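Local structure of O-succinylhomoserine sulfhydrylase (Mycobacterium tuberculosis, 3NDN) at residues 328-333 with 392-397; 290-295 with 304-309. The protein probably catalyses, with pyridoxal 5'-phosphate, the formation of L-homocysteine from O-succinyl-L-homoserine and hydrogen sulfide, a step of methionine biosynthesis. All coordinates share one frame; numbering follows the deposited sequence.

How the interactions relate
Interaction 1 pairs two neighbouring inner strands of the small five-stranded sheet, and interaction 2 sets helix 277-296 against strand 301-305, at one edge of that sheet within the chain, and the turn after it. Their centres lie about 9 Å apart. A probable backbone hydrogen bond joins them, from Arg305 N to Thr330 O at 2.8 Å, and Val397 CG2 packs on Ile291 CD1 at 3.8 Å. Helix 277-296 serves both: its Leu295 also touches Val329 and Phe331. On the other face of the sheet, Thr330 and Arg394 are bonded to residues 177-180, which follow strand 169-173 of the large sheet. Lys227, predicted to carry the covalently bound pyridoxal phosphate, lies in neither interaction.

Interaction 1 of 2, residues 328-333 with 392-397; sequences VVTFAL and VVRISV
Phe331 and Val393 face each other as a hydrogen-bonded pair of two antiparallel strands, exchanging Phe331 N to Val393 O (3.0 Å) and Val393 N to Phe331 O (2.9 Å). Two residues along, Val329 and Ile395 exchange a second such pair. Val328, Thr330 and Val392, at non-hydrogen-bonded positions, bring their CA atoms close to opposing carbonyls instead, as Thr330 CA does to Val393 O at 3.5 Å.

The Phe331 side chain lies alongside that of Val393. Its CG sits between the backbone N and the carbonyl carbon (chi1 70°), which swings the ring toward the partner strand, where Val393 CB forms a CH-pi contact over one face, 4.1 Å from the Phe331 ring centroid. Ile395 CD1 approaches Phe331 CE2 obliquely at 3.9 Å. Beta-branched Val329, Val393 and Ile395 favour the extended backbone, and the latter two pack round the ring. Leu295 of helix 277-296 rests on Val329 and Phe331, and Leu348 of helix 340-350 on Val393.

The opposite face, which carries Val328, Thr330, Val392 and Arg394 among others, is mixed. With CG anti to its backbone N (chi1 -165°), Arg394 runs its aliphatic stem past Val328, Arg394 CG reaching Val328 CG1 at 3.6 Å, before bending at chi3. Its guanidinium bonds Asn177 OD1 through NH1 and, weakly, Asn358 O through NH2. Thr330 OG1 donates to Pro178 O and accepts from Gln180 NE2, so the buried hydroxyl is held by two partners.

The small sheet and its flanking helices are consistent with the C-terminal domain of fold-type I pyridoxal phosphate enzymes, which include the trans-sulfuration family. One side of this strand pair is apolar and packs against helices 277-296 and 340-350, whereas the other couples the sheet by directional bonds to Asn177, Pro178 and Gln180.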
# COMPACT_ATOMS: atom_id res chain seq x y z
N VAL A 328 15.00 -26.32 3.87
CA VAL A 328 15.24 -26.40 5.33
C VAL A 328 16.17 -27.59 5.67
O VAL A 328 15.97 -28.70 5.16
CB VAL A 328 13.91 -26.54 6.10
CG1 VAL A 328 14.13 -26.47 7.61
CG2 VAL A 328 12.91 -25.47 5.67
N VAL A 329 17.17 -27.34 6.52
CA VAL A 329 18.13 -28.38 6.97
C VAL A 329 18.11 -28.53 8.51
O VAL A 329 18.32 -27.54 9.23
CB VAL A 329 19.56 -28.05 6.53
CG1 VAL A 329 20.54 -29.20 6.87
CG2 VAL A 329 19.61 -27.70 5.03
N THR A 330 17.91 -29.75 9.00
CA THR A 330 17.91 -30.05 10.44
C THR A 330 19.16 -30.87 10.80
O THR A 330 19.54 -31.77 10.04
CB THR A 330 16.60 -30.80 10.83
OG1 THR A 330 15.46 -30.00 10.47
CG2 THR A 330 16.53 -31.10 12.34
N PHE A 331 19.81 -30.55 11.92
CA PHE A 331 20.98 -31.33 12.41
C PHE A 331 21.11 -31.40 13.94
O PHE A 331 20.49 -30.62 14.66
CB PHE A 331 22.29 -30.82 11.79
CG PHE A 331 22.72 -29.45 12.28
CD1 PHE A 331 23.73 -29.34 13.23
CD2 PHE A 331 22.14 -28.29 11.76
CE1 PHE A 331 24.16 -28.08 13.68
CE2 PHE A 331 22.56 -27.03 12.20
CZ PHE A 331 23.57 -26.93 13.17
N ALA A 332 21.95 -32.33 14.42
CA ALA A 332 22.22 -32.47 15.85
C ALA A 332 23.71 -32.40 16.16
O ALA A 332 24.54 -32.98 15.43
CB ALA A 332 21.63 -33.80 16.38
N LEU A 333 24.05 -31.66 17.22
CA LEU A 333 25.42 -31.51 17.67
C LEU A 333 25.92 -32.79 18.35
O LEU A 333 25.15 -33.47 19.02
CB LEU A 333 25.54 -30.32 18.64
CG LEU A 333 25.33 -28.92 18.07
CD1 LEU A 333 25.08 -27.91 19.17
CD2 LEU A 333 26.49 -28.47 17.19
N VAL A 392 19.43 -30.34 19.01
CA VAL A 392 18.94 -30.21 17.63
C VAL A 392 18.75 -28.73 17.21
O VAL A 392 18.19 -27.93 17.98
CB VAL A 392 17.63 -31.01 17.43
CG1 VAL A 392 17.03 -30.75 16.07
CG2 VAL A 392 17.88 -32.51 17.62
N VAL A 393 19.24 -28.40 16.02
CA VAL A 393 19.19 -27.05 15.40
C VAL A 393 18.55 -27.12 13.99
O VAL A 393 18.79 -28.09 13.26
CB VAL A 393 20.62 -26.40 15.34
CG1 VAL A 393 20.60 -25.04 14.65
CG2 VAL A 393 21.20 -26.26 16.75
N ARG A 394 17.71 -26.14 13.63
CA ARG A 394 17.06 -26.06 12.30
C ARG A 394 17.43 -24.77 11.54
O ARG A 394 17.26 -23.67 12.07
CB ARG A 394 15.53 -26.12 12.45
CG ARG A 394 14.79 -26.42 11.14
CD ARG A 394 13.29 -26.16 11.24
NE ARG A 394 12.96 -24.74 11.37
CZ ARG A 394 11.73 -24.27 11.59
NH1 ARG A 394 10.70 -25.11 11.73
NH2 ARG A 394 11.53 -22.96 11.70
N ILE A 395 17.90 -24.91 10.29
CA ILE A 395 18.27 -23.73 9.47
C ILE A 395 17.37 -23.59 8.21
O ILE A 395 17.21 -24.55 7.43
CB ILE A 395 19.77 -23.73 9.04
CG1 ILE A 395 20.68 -23.65 10.28
CG2 ILE A 395 20.08 -22.55 8.08
CD1 ILE A 395 22.17 -23.83 9.96
N SER A 396 16.79 -22.41 8.05
CA SER A 396 15.96 -22.07 6.88
C SER A 396 16.81 -21.30 5.87
O SER A 396 17.30 -20.21 6.16
CB SER A 396 14.74 -21.27 7.33
OG SER A 396 13.89 -20.90 6.25
N VAL A 397 16.99 -21.87 4.67
CA VAL A 397 17.92 -21.32 3.64
C VAL A 397 17.27 -20.34 2.65
O VAL A 397 16.29 -20.68 1.97
CB VAL A 397 18.65 -22.47 2.89
CG1 VAL A 397 19.61 -21.93 1.79
CG2 VAL A 397 19.44 -23.33 3.89

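Interaction 2 of 2, residues 290-295 with 304-309; sequences RIAEFL and VRYPYL
Tyr306 meets Ala292 just beyond the end of strand 301-305, where the chain enters a type I beta turn closed by Leu309 N to Tyr306 O. Followed outward, Tyr306 CB lies 4.0 Å from Ala292 CB. Tyr306 CG, placed anti to the backbone N (chi1 -175°), comes to 3.9 Å from Ala292 CB, and CD2 is equally near, so the alanine meets the root of the ring obliquely. On the other flank Tyr306 CD1 packs against Val328 O of the neighbouring strand. The side chain also touches Asn285, Ala288 and Gln289 of helix 277-296; at its tip OH donates to Gly326 O.

Alanine suits the helix here because its single methyl permits close approach to the ring. One turn on, Leu295 CB touches Val304 CG2 at 3.9 Å. At the margin the Glu293 side chain crosses that of Leu309, Glu293 CG lying 4.1 Å from Leu309 CD1, while its OE2 bonds Gln289 NE2.

The contact packs helix 277-296 on the edge strand that follows it in the probable C-terminal domain. No hydrogen bond joins 290-295 to 304-309: their adhesion is apolar, and the tyrosine's polar end is satisfied by backbone at Gly326.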
# COMPACT_ATOMS: atom_id res chain seq x y z
N ARG A 290 23.81 -28.01 -0.80
CA ARG A 290 25.23 -27.77 -0.48
C ARG A 290 25.49 -27.64 1.02
O ARG A 290 26.51 -28.12 1.53
CB ARG A 290 25.78 -26.52 -1.21
CG ARG A 290 26.08 -26.69 -2.71
CD ARG A 290 26.78 -25.44 -3.30
NE ARG A 290 28.01 -25.11 -2.56
CZ ARG A 290 28.68 -23.96 -2.65
NH1 ARG A 290 28.29 -22.98 -3.45
NH2 ARG A 290 29.78 -23.80 -1.91
N ILE A 291 24.59 -26.95 1.72
CA ILE A 291 24.70 -26.74 3.18
C ILE A 291 24.52 -28.06 3.96
O ILE A 291 25.24 -28.33 4.94
CB ILE A 291 23.72 -25.59 3.66
CG1 ILE A 291 24.25 -24.22 3.20
CG2 ILE A 291 23.55 -25.57 5.20
CD1 ILE A 291 23.21 -23.08 3.18
N ALA A 292 23.59 -28.91 3.50
CA ALA A 292 23.37 -30.23 4.11
C ALA A 292 24.62 -31.11 3.99
O ALA A 292 25.01 -31.77 4.96
CB ALA A 292 22.17 -30.92 3.46
N GLU A 293 25.25 -31.09 2.81
CA GLU A 293 26.48 -31.85 2.58
C GLU A 293 27.67 -31.33 3.42
O GLU A 293 28.49 -32.12 3.91
CB GLU A 293 26.81 -31.87 1.07
CG GLU A 293 25.78 -32.65 0.23
CD GLU A 293 25.90 -32.40 -1.27
OE1 GLU A 293 26.63 -31.46 -1.68
OE2 GLU A 293 25.24 -33.13 -2.04
N PHE A 294 27.74 -30.01 3.61
CA PHE A 294 28.79 -29.39 4.42
C PHE A 294 28.65 -29.78 5.90
O PHE A 294 29.64 -30.16 6.55
CB PHE A 294 28.83 -27.86 4.24
CG PHE A 294 29.72 -27.15 5.24
CD1 PHE A 294 31.10 -27.08 5.03
CD2 PHE A 294 29.18 -26.59 6.40
CE1 PHE A 294 31.92 -26.44 5.95
CE2 PHE A 294 30.00 -25.95 7.33
CZ PHE A 294 31.37 -25.87 7.11
N LEU A 295 27.43 -29.70 6.42
CA LEU A 295 27.14 -30.13 7.80
C LEU A 295 27.42 -31.63 8.01
O LEU A 295 28.02 -32.03 9.01
CB LEU A 295 25.71 -29.75 8.19
CG LEU A 295 25.44 -28.28 8.54
CD1 LEU A 295 23.96 -27.89 8.38
CD2 LEU A 295 25.96 -27.91 9.93
N VAL A 304 22.57 -35.40 10.20
CA VAL A 304 21.79 -34.42 9.43
C VAL A 304 20.49 -35.06 8.92
O VAL A 304 20.47 -36.25 8.58
CB VAL A 304 22.61 -33.85 8.24
CG1 VAL A 304 21.80 -32.81 7.43
CG2 VAL A 304 23.91 -33.22 8.72
N ARG A 305 19.41 -34.29 8.86
CA ARG A 305 18.20 -34.74 8.18
C ARG A 305 17.84 -33.77 7.05
O ARG A 305 17.61 -32.58 7.28
CB ARG A 305 17.03 -34.92 9.17
CG ARG A 305 17.07 -36.20 10.03
CD ARG A 305 16.79 -37.46 9.22
NE ARG A 305 16.72 -38.65 10.07
CZ ARG A 305 17.77 -39.43 10.38
NH1 ARG A 305 18.98 -39.18 9.90
NH2 ARG A 305 17.59 -40.48 11.17
N TYR A 306 17.87 -34.30 5.82
CA TYR A 306 17.53 -33.58 4.58
C TYR A 306 17.15 -34.67 3.57
O TYR A 306 17.91 -35.62 3.39
CB TYR A 306 18.71 -32.74 4.06
CG TYR A 306 18.40 -31.87 2.84
CD1 TYR A 306 17.55 -30.75 2.94
CD2 TYR A 306 18.95 -32.17 1.57
CE1 TYR A 306 17.26 -29.96 1.82
CE2 TYR A 306 18.67 -31.37 0.45
CZ TYR A 306 17.82 -30.27 0.58
OH TYR A 306 17.52 -29.52 -0.53
N PRO A 307 15.96 -34.56 2.94
CA PRO A 307 15.40 -35.66 2.12
C PRO A 307 16.21 -36.08 0.89
O PRO A 307 16.06 -37.21 0.43
CB PRO A 307 14.03 -35.09 1.67
CG PRO A 307 13.69 -34.09 2.72
CD PRO A 307 15.02 -33.42 2.99
N TYR A 308 17.05 -35.19 0.36
CA TYR A 308 17.87 -35.50 -0.82
C TYR A 308 19.34 -35.84 -0.47
O TYR A 308 20.21 -35.90 -1.35
CB TYR A 308 17.75 -34.40 -1.90
CG TYR A 308 16.85 -34.77 -3.09
CD1 TYR A 308 17.32 -34.61 -4.40
CD2 TYR A 308 15.58 -35.33 -2.92
CE1 TYR A 308 16.54 -34.96 -5.50
CE2 TYR A 308 14.77 -35.68 -4.03
CZ TYR A 308 15.28 -35.50 -5.31
OH TYR A 308 14.53 -35.82 -6.43
N LEU A 309 19.59 -36.03 0.82
CA LEU A 309 20.85 -36.63 1.30
C LEU A 309 20.71 -38.16 1.31
O LEU A 309 19.78 -38.68 1.93
CB LEU A 309 21.15 -36.09 2.71
CG LEU A 309 22.57 -36.05 3.27
CD1 LEU A 309 23.53 -35.29 2.35
CD2 LEU A 309 22.54 -35.45 4.69